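Local coordinates for protein ribose-phosphate pyrophosphokinase (Thermus thermophilus, PDB 7PN0) that probably makes phosphoribosyl pyrophosphate (PRPP) by transferring the diphosphate group of ATP to ribose 5-phosphate, at residues 175-178 and 179-183. Numbering follows the deposited sequence.
Sequences RASA and LARRL. With SO4 (sulfate ion), chain F.
The backbone carbonyls of R175, A176, S177 and A178 accept hydrogen bonds from the backbone amides of L179, A180, R181 and R182 in turn, the i to i+4 bonding of an alpha-helix. A180 N lies 2.9 Å from A176 O. Helix 173-183 is the crossover of a beta-alpha-beta unit between strands 163-167 and 187-194; A176 and A180 pack on V165, while L179 also reaches helix 147-157.

Among the side chains, R181 folds back along the helix. Its chain bends at chi3 (-40°) and lays one guanidinium face over S177 O and the CA of A178, which is 3.6 Å from R181 NH1. R181 NH2 comes to 2.7 Å from S177 OG; R203 of a second subunit brings a like charge close to R181 NH2 and also lies near S177 OG. R182 runs extended, its CG 3.4 Å from A178 O, to a salt bridge with E147.

R175 grips a sulfate edge-on, in the guanidinium plane: NE donates to O3 at 2.8 Å and NH1 to O4 at 3.0 Å, both nearly straight. An alanine here would take away both donors and is likely to leave the anion without its charged partner on this helix, with T127, S145 and the A146 amide still bonded to it. The R175 side chain is about 9 Å from a bound ADP, and its two-pronged grip is consistent with a small anion-binding site, although the sulfate itself probably comes from the crystallisation liquor.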
loop_
_atom_site.group_PDB
_atom_site.type_symbol
_atom_site.label_atom_id
_atom_site.label_comp_id
_atom_site.label_asym_id
_atom_site.label_seq_id
_atom_site.Cartn_x
_atom_site.Cartn_y
_atom_site.Cartn_z
ATOM N N ARG A 175 36.044 -7.512 -7.483
ATOM C CA ARG A 175 35.700 -8.284 -8.709
ATOM C C ARG A 175 36.998 -8.845 -9.316
ATOM O O ARG A 175 37.033 -10.042 -9.704
ATOM C CB ARG A 175 34.878 -7.436 -9.680
ATOM C CG ARG A 175 34.505 -8.192 -10.951
ATOM C CD ARG A 175 33.437 -7.471 -11.780
ATOM N NE ARG A 175 32.121 -7.470 -11.159
ATOM C CZ ARG A 175 31.516 -6.439 -10.564
ATOM N NH1 ARG A 175 30.313 -6.631 -10.049
ATOM N NH2 ARG A 175 32.094 -5.244 -10.435
ATOM N N ALA A 176 38.066 -8.055 -9.341
ATOM C CA ALA A 176 39.380 -8.500 -9.846
ATOM C C ALA A 176 39.924 -9.647 -8.984
ATOM O O ALA A 176 40.448 -10.638 -9.549
ATOM C CB ALA A 176 40.337 -7.332 -9.933
ATOM N N SER A 177 39.830 -9.552 -7.656
ATOM C CA SER A 177 40.302 -10.593 -6.715
ATOM C C SER A 177 39.587 -11.933 -6.941
ATOM O O SER A 177 40.228 -13.002 -6.813
ATOM C CB SER A 177 40.101 -10.131 -5.311
ATOM O OG SER A 177 40.644 -11.103 -4.454
ATOM N N ALA A 178 38.279 -11.894 -7.178
ATOM C CA ALA A 178 37.443 -13.084 -7.456
ATOM C C ALA A 178 37.970 -13.768 -8.713
ATOM O O ALA A 178 38.079 -14.989 -8.692
ATOM C CB ALA A 178 35.986 -12.708 -7.641
ATOM N N LEU A 179 38.223 -12.999 -9.774
ATOM C CA LEU A 179 38.763 -13.514 -11.059
ATOM C C LEU A 179 40.142 -14.136 -10.808
ATOM O O LEU A 179 40.404 -15.254 -11.282
ATOM C CB LEU A 179 38.880 -12.371 -12.067
ATOM C CG LEU A 179 39.535 -12.783 -13.378
ATOM C CD1 LEU A 179 38.691 -13.823 -14.105
ATOM C CD2 LEU A 179 39.758 -11.588 -14.264
ATOM N N ALA A 180 40.988 -13.438 -10.064
ATOM C CA ALA A 180 42.359 -13.904 -9.755
ATOM C C ALA A 180 42.277 -15.257 -9.058
ATOM O O ALA A 180 43.085 -16.164 -9.393
ATOM C CB ALA A 180 43.090 -12.880 -8.917
ATOM N N ARG A 181 41.406 -15.391 -8.067
ATOM C CA ARG A 181 41.305 -16.642 -7.280
ATOM C C ARG A 181 40.814 -17.763 -8.212
ATOM O O ARG A 181 41.330 -18.880 -8.077
ATOM C CB ARG A 181 40.451 -16.445 -6.021
ATOM C CG ARG A 181 41.137 -15.601 -4.942
ATOM C CD ARG A 181 40.398 -15.476 -3.602
ATOM N NE ARG A 181 38.954 -15.323 -3.783
ATOM C CZ ARG A 181 38.281 -14.167 -3.850
ATOM N NH1 ARG A 181 36.981 -14.198 -4.073
ATOM N NH2 ARG A 181 38.885 -12.993 -3.710
ATOM N N ARG A 182 39.880 -17.469 -9.121
ATOM C CA ARG A 182 39.294 -18.468 -10.055
ATOM C C ARG A 182 40.343 -18.981 -11.049
ATOM O O ARG A 182 40.287 -20.191 -11.379
ATOM C CB ARG A 182 38.105 -17.882 -10.817
ATOM C CG ARG A 182 36.811 -17.901 -10.028
ATOM C CD ARG A 182 35.706 -17.178 -10.782
ATOM N NE ARG A 182 34.510 -17.145 -9.972
ATOM C CZ ARG A 182 33.655 -18.153 -9.799
ATOM N NH1 ARG A 182 33.826 -19.342 -10.367
ATOM N NH2 ARG A 182 32.636 -17.969 -8.993
ATOM N N LEU A 183 41.239 -18.111 -11.517
ATOM C CA LEU A 183 42.300 -18.454 -12.509
ATOM C C LEU A 183 43.647 -18.815 -11.859
ATOM O O LEU A 183 44.570 -19.109 -12.625
ATOM C CB LEU A 183 42.494 -17.257 -13.431
ATOM C CG LEU A 183 41.262 -16.868 -14.230
ATOM C CD1 LEU A 183 41.605 -15.806 -15.251
ATOM C CD2 LEU A 183 40.674 -18.094 -14.923
HETATM S S SO4 F . 29.395 -10.266 -10.709
HETATM O O1 SO4 F . 29.199 -11.338 -9.765
HETATM O O2 SO4 F . 28.887 -10.708 -11.991
HETATM O O3 SO4 F . 30.838 -9.951 -10.841
HETATM O O4 SO4 F . 28.666 -9.115 -10.297
#